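Local coordinates for protein nicastrin (Dictyostelium purpureum, PDB 4R12) that probably serves as an essential subunit of the gamma-secretase complex, which cleaves integral membrane proteins such as Notch receptors within the membrane, at residues N75-S79 against T80-N84; T355-L358 against D359-S363. All blocks are in the same frame, centred on the assembly; numbering follows the deposited sequence.

Contact 1: residues N75-S79 against T80-N84; sequences NYFNS and TSVLN. With NAG (2-acetamido-2-deoxy-beta-D-glucopyranose), chain C.
The Tyr-76 ring carries the first sugar (NAG) of the Asn-78 glycan over one face, with NAG O6 3.5 Å above the ring plane and displaced toward the rim, while Ser-81 OG lies at the ring's edge. NAG C6 comes to 3.4 Å from Tyr-76 CD2, and NAG O6 donates to Asn-75 O, so the hydroxymethyl arm is held by both neighbours. This is a helix N-cap that doubles as an N-glycosylation site: Asn-78 caps helix 79-83 through OD1, which accepts from Ser-81 N at 2.9 Å (N-H...O 164°), and bears the sugar on ND2. With chi1 at 71°, its CG is flanked by N and C, turning OD1 to the first turn. Replacing Tyr-76 by an alanine would probably leave the sugar's C6 arm without its aromatic floor and Asp-53 OD1 without its hydrogen bond to Tyr-76 OH. Val-82 CG2 meets the Phe-77 ring obliquely, 4.0 Å from CD1, on the side of strands 67-72 and 90-96. Asn-78 O accepts from Val-82 N, starting the helical bonding. The Ser-81 hydroxyl, anti to its own N (chi1 167°), reaches back to donate to Tyr-76 O at 2.7 Å.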
loop_
_atom_site.group_PDB
_atom_site.type_symbol
_atom_site.label_atom_id
_atom_site.label_comp_id
_atom_site.label_asym_id
_atom_site.label_seq_id
_atom_site.Cartn_x
_atom_site.Cartn_y
_atom_site.Cartn_z
ATOM N N ASN A 75 9.581 -5.395 21.455
ATOM C CA ASN A 75 8.537 -5.344 22.480
ATOM C C ASN A 75 8.513 -3.994 23.200
ATOM O O ASN A 75 7.505 -3.611 23.794
ATOM C CB ASN A 75 8.707 -6.470 23.494
ATOM C CG ASN A 75 7.835 -7.680 23.176
ATOM O OD1 ASN A 75 7.168 -7.727 22.137
ATOM N ND2 ASN A 75 7.838 -8.667 24.071
ATOM N N TYR A 76 9.623 -3.266 23.123
ATOM C CA TYR A 76 9.720 -1.954 23.754
ATOM C C TYR A 76 9.600 -0.787 22.773
ATOM O O TYR A 76 9.763 0.375 23.158
ATOM C CB TYR A 76 11.026 -1.873 24.543
ATOM C CG TYR A 76 10.946 -2.748 25.759
ATOM C CD1 TYR A 76 11.249 -4.101 25.687
ATOM C CD2 TYR A 76 10.498 -2.238 26.968
ATOM C CE1 TYR A 76 11.143 -4.921 26.804
ATOM C CE2 TYR A 76 10.388 -3.041 28.080
ATOM C CZ TYR A 76 10.707 -4.379 27.996
ATOM O OH TYR A 76 10.593 -5.170 29.114
ATOM N N PHE A 77 9.278 -1.098 21.521
ATOM C CA PHE A 77 9.056 -0.068 20.507
ATOM C C PHE A 77 7.571 0.234 20.303
ATOM O O PHE A 77 6.878 -0.446 19.544
ATOM C CB PHE A 77 9.693 -0.478 19.168
ATOM C CG PHE A 77 9.518 0.549 18.077
ATOM C CD1 PHE A 77 10.046 1.829 18.214
ATOM C CD2 PHE A 77 8.826 0.233 16.919
ATOM C CE1 PHE A 77 9.899 2.776 17.206
ATOM C CE2 PHE A 77 8.663 1.181 15.910
ATOM C CZ PHE A 77 9.201 2.451 16.054
ATOM N N ASN A 78 7.069 1.172 21.089
ATOM C CA ASN A 78 5.698 1.655 21.039
ATOM C C ASN A 78 5.622 3.083 21.643
ATOM O O ASN A 78 6.548 3.483 22.252
ATOM C CB ASN A 78 4.711 0.669 21.683
ATOM C CG ASN A 78 4.822 0.597 23.195
ATOM O OD1 ASN A 78 5.105 1.572 23.822
ATOM N ND2 ASN A 78 4.564 -0.570 23.779
ATOM N N SER A 79 4.549 3.833 21.426
ATOM C CA SER A 79 4.500 5.236 21.845
ATOM C C SER A 79 4.812 5.399 23.327
ATOM O O SER A 79 5.699 6.161 23.691
ATOM C CB SER A 79 3.137 5.864 21.525
ATOM O OG SER A 79 2.073 5.089 22.048
ATOM N N THR A 80 4.100 4.663 24.170
ATOM C CA THR A 80 4.223 4.826 25.616
ATOM C C THR A 80 5.642 4.608 26.103
ATOM O O THR A 80 6.182 5.396 26.885
ATOM C CB THR A 80 3.288 3.856 26.356
ATOM O OG1 THR A 80 1.945 4.339 26.257
ATOM C CG2 THR A 80 3.670 3.755 27.822
ATOM N N SER A 81 6.241 3.536 25.605
ATOM C CA SER A 81 7.557 3.102 26.021
ATOM C C SER A 81 8.662 4.046 25.536
ATOM O O SER A 81 9.593 4.359 26.281
ATOM C CB SER A 81 7.795 1.671 25.507
ATOM O OG SER A 81 9.150 1.299 25.616
ATOM N N VAL A 82 8.559 4.503 24.293
ATOM C CA VAL A 82 9.584 5.373 23.729
ATOM C C VAL A 82 9.434 6.811 24.245
ATOM O O VAL A 82 10.424 7.458 24.580
ATOM C CB VAL A 82 9.557 5.362 22.179
ATOM C CG1 VAL A 82 10.430 6.464 21.612
ATOM C CG2 VAL A 82 10.011 3.993 21.637
ATOM N N LEU A 83 8.203 7.302 24.339
ATOM C CA LEU A 83 8.007 8.692 24.745
ATOM C C LEU A 83 8.402 8.913 26.202
ATOM O O LEU A 83 8.680 10.040 26.593
ATOM C CB LEU A 83 6.560 9.139 24.510
ATOM C CG LEU A 83 6.147 9.279 23.034
ATOM C CD1 LEU A 83 4.973 10.210 22.852
ATOM C CD2 LEU A 83 7.318 9.748 22.186
ATOM N N ASN A 84 8.447 7.844 26.993
ATOM C CA ASN A 84 8.847 7.934 28.398
ATOM C C ASN A 84 10.346 7.995 28.615
ATOM O O ASN A 84 10.809 8.258 29.724
ATOM C CB ASN A 84 8.301 6.752 29.183
ATOM C CG ASN A 84 6.947 7.017 29.729
ATOM O OD1 ASN A 84 6.618 8.162 30.059
ATOM N ND2 ASN A 84 6.134 5.972 29.836
HETATM C C1 NAG C . 4.232 -0.886 24.861
HETATM C C2 NAG C . 3.078 -1.654 25.478
HETATM C C3 NAG C . 3.262 -1.917 26.946
HETATM C C4 NAG C . 4.587 -2.537 27.257
HETATM C C5 NAG C . 5.678 -1.659 26.641
HETATM C C6 NAG C . 7.081 -2.186 26.809
HETATM C C7 NAG C . 1.175 -1.015 24.219
HETATM C C8 NAG C . 0.086 -0.009 24.042
HETATM N N2 NAG C . 1.867 -0.943 25.320
HETATM O O3 NAG C . 2.214 -2.766 27.360
HETATM O O4 NAG C . 4.660 -2.532 28.656
HETATM O O5 NAG C . 5.452 -1.444 25.263
HETATM O O6 NAG C . 7.191 -3.576 26.712
HETATM O O7 NAG C . 1.389 -1.830 23.379
#

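Contact 2: residues T355-L358 against D359-S363; sequences TDIL and DQVAS
Asp-359 N donates to Thr-355 O at 3.0 Å and 172°, the first of four successive i to i+4 bonds that define regular alpha-helix; the last runs from Ala-362 N to Leu-358 O, also 3.0 Å. On one flank a water joins three side chains: it accepts from Thr-355 OG1 and donates to Asp-356 OD1, both at 2.6 Å, and donates to Asp-359 OD2 at 2.9 Å. The two carboxylates approach to 4.4 Å between Asp-356 OD1 and Asp-359 OD2, and the shared water, giving one proton to each, probably eases their repulsion. Asp-359 CG lies beside its backbone N (chi1 -67°), which brings the carboxylate back along the helix toward Thr-355. Gln-360 lays its aliphatic part alongside the preceding turn, CG 3.2 Å from Asp-356 O, and its OE1 is hydrogen-bonded to NH1 of Arg-440. The CG2 methyls of the beta-branched Ile-357 and Val-361 meet at 4.3 Å, one turn apart. Ile-357 and Val-361 face helix 427-441, where Phe-437 and Thr-436 receive them. Leu-358 reaches Phe-437 too, and with Thr-355 and Ala-362 it packs against Leu-344 and Phe-372, where helix 352-362 is the crossover of a beta-alpha-beta unit linking parallel strands 339-347 and 370-374.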
loop_
_atom_site.group_PDB
_atom_site.type_symbol
_atom_site.label_atom_id
_atom_site.label_comp_id
_atom_site.label_asym_id
_atom_site.label_seq_id
_atom_site.Cartn_x
_atom_site.Cartn_y
_atom_site.Cartn_z
ATOM N N THR A 355 -24.992 -10.090 -3.192
ATOM C CA THR A 355 -24.479 -10.912 -2.091
ATOM C C THR A 355 -25.076 -12.328 -2.087
ATOM O O THR A 355 -24.418 -13.277 -1.634
ATOM C CB THR A 355 -24.730 -10.266 -0.709
ATOM O OG1 THR A 355 -26.130 -10.090 -0.497
ATOM C CG2 THR A 355 -24.009 -8.906 -0.591
ATOM N N ASP A 356 -26.303 -12.484 -2.583
ATOM C CA ASP A 356 -26.882 -13.832 -2.681
ATOM C C ASP A 356 -26.002 -14.738 -3.556
ATOM O O ASP A 356 -25.797 -15.910 -3.239
ATOM C CB ASP A 356 -28.313 -13.791 -3.236
ATOM C CG ASP A 356 -29.351 -13.364 -2.188
ATOM O OD1 ASP A 356 -28.976 -13.075 -1.023
ATOM O OD2 ASP A 356 -30.544 -13.306 -2.541
ATOM N N ILE A 357 -25.458 -14.190 -4.638
ATOM C CA ILE A 357 -24.603 -14.975 -5.530
ATOM C C ILE A 357 -23.286 -15.350 -4.841
ATOM O O ILE A 357 -22.800 -16.484 -4.971
ATOM C CB ILE A 357 -24.330 -14.213 -6.846
ATOM C CG1 ILE A 357 -25.647 -14.001 -7.594
ATOM C CG2 ILE A 357 -23.358 -14.984 -7.725
ATOM C CD1 ILE A 357 -25.636 -12.821 -8.530
ATOM N N LEU A 358 -22.720 -14.407 -4.089
ATOM C CA LEU A 358 -21.522 -14.699 -3.300
ATOM C C LEU A 358 -21.743 -15.851 -2.327
ATOM O O LEU A 358 -20.914 -16.758 -2.258
ATOM C CB LEU A 358 -21.053 -13.463 -2.522
ATOM C CG LEU A 358 -20.033 -12.543 -3.179
ATOM C CD1 LEU A 358 -19.780 -11.343 -2.297
ATOM C CD2 LEU A 358 -18.721 -13.284 -3.432
ATOM N N ASP A 359 -22.854 -15.804 -1.585
ATOM C CA ASP A 359 -23.258 -16.877 -0.668
ATOM C C ASP A 359 -23.368 -18.228 -1.373
ATOM O O ASP A 359 -22.897 -19.248 -0.868
ATOM C CB ASP A 359 -24.622 -16.572 -0.020
ATOM C CG ASP A 359 -24.583 -15.379 0.934
ATOM O OD1 ASP A 359 -23.481 -15.009 1.405
ATOM O OD2 ASP A 359 -25.667 -14.825 1.218
ATOM N N GLN A 360 -24.026 -18.220 -2.527
ATOM C CA GLN A 360 -24.213 -19.423 -3.321
ATOM C C GLN A 360 -22.880 -20.031 -3.751
ATOM O O GLN A 360 -22.664 -21.230 -3.588
ATOM C CB GLN A 360 -25.062 -19.121 -4.556
ATOM C CG GLN A 360 -26.529 -18.812 -4.250
ATOM C CD GLN A 360 -27.245 -18.210 -5.445
ATOM O OE1 GLN A 360 -26.858 -18.437 -6.597
ATOM N NE2 GLN A 360 -28.287 -17.421 -5.180
ATOM N N VAL A 361 -21.996 -19.205 -4.301
ATOM C CA VAL A 361 -20.715 -19.717 -4.760
ATOM C C VAL A 361 -19.930 -20.316 -3.591
ATOM O O VAL A 361 -19.371 -21.396 -3.710
ATOM C CB VAL A 361 -19.885 -18.624 -5.447
ATOM C CG1 VAL A 361 -18.514 -19.178 -5.837
ATOM C CG2 VAL A 361 -20.606 -18.131 -6.680
ATOM N N ALA A 362 -19.922 -19.620 -2.451
ATOM C CA ALA A 362 -19.224 -20.098 -1.257
ATOM C C ALA A 362 -19.742 -21.443 -0.744
ATOM O O ALA A 362 -19.005 -22.182 -0.084
ATOM C CB ALA A 362 -19.312 -19.048 -0.133
ATOM N N SER A 363 -21.006 -21.749 -1.038
ATOM C CA SER A 363 -21.639 -22.984 -0.589
ATOM C C SER A 363 -21.667 -24.049 -1.672
ATOM O O SER A 363 -22.186 -25.140 -1.437
ATOM C CB SER A 363 -23.099 -22.726 -0.131
ATOM O OG SER A 363 -23.152 -21.761 0.902
HETATM O O HOH W 1 -27.032 -12.289 0.593
#

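Overall arrangement
Contacts 1 and 2 are separate local features of one chain, in series along the sequence: residues 75-84 belong to the nicastrin small lobe and residues 355-363 to the large lobe. Their centres are about 45 Å apart and their nearest atoms about 36 Å, so they do not touch. Both concern a helix packed beside parallel strands, but at different places: contact 1 is at the start of helix 79-83, contact 2 in the later turns of helix 352-362. The sugar in contact 1 is covalently attached to the protein and marks no binding pocket. Contact 2 lies within one helix, in the large lobe, far from that sugar.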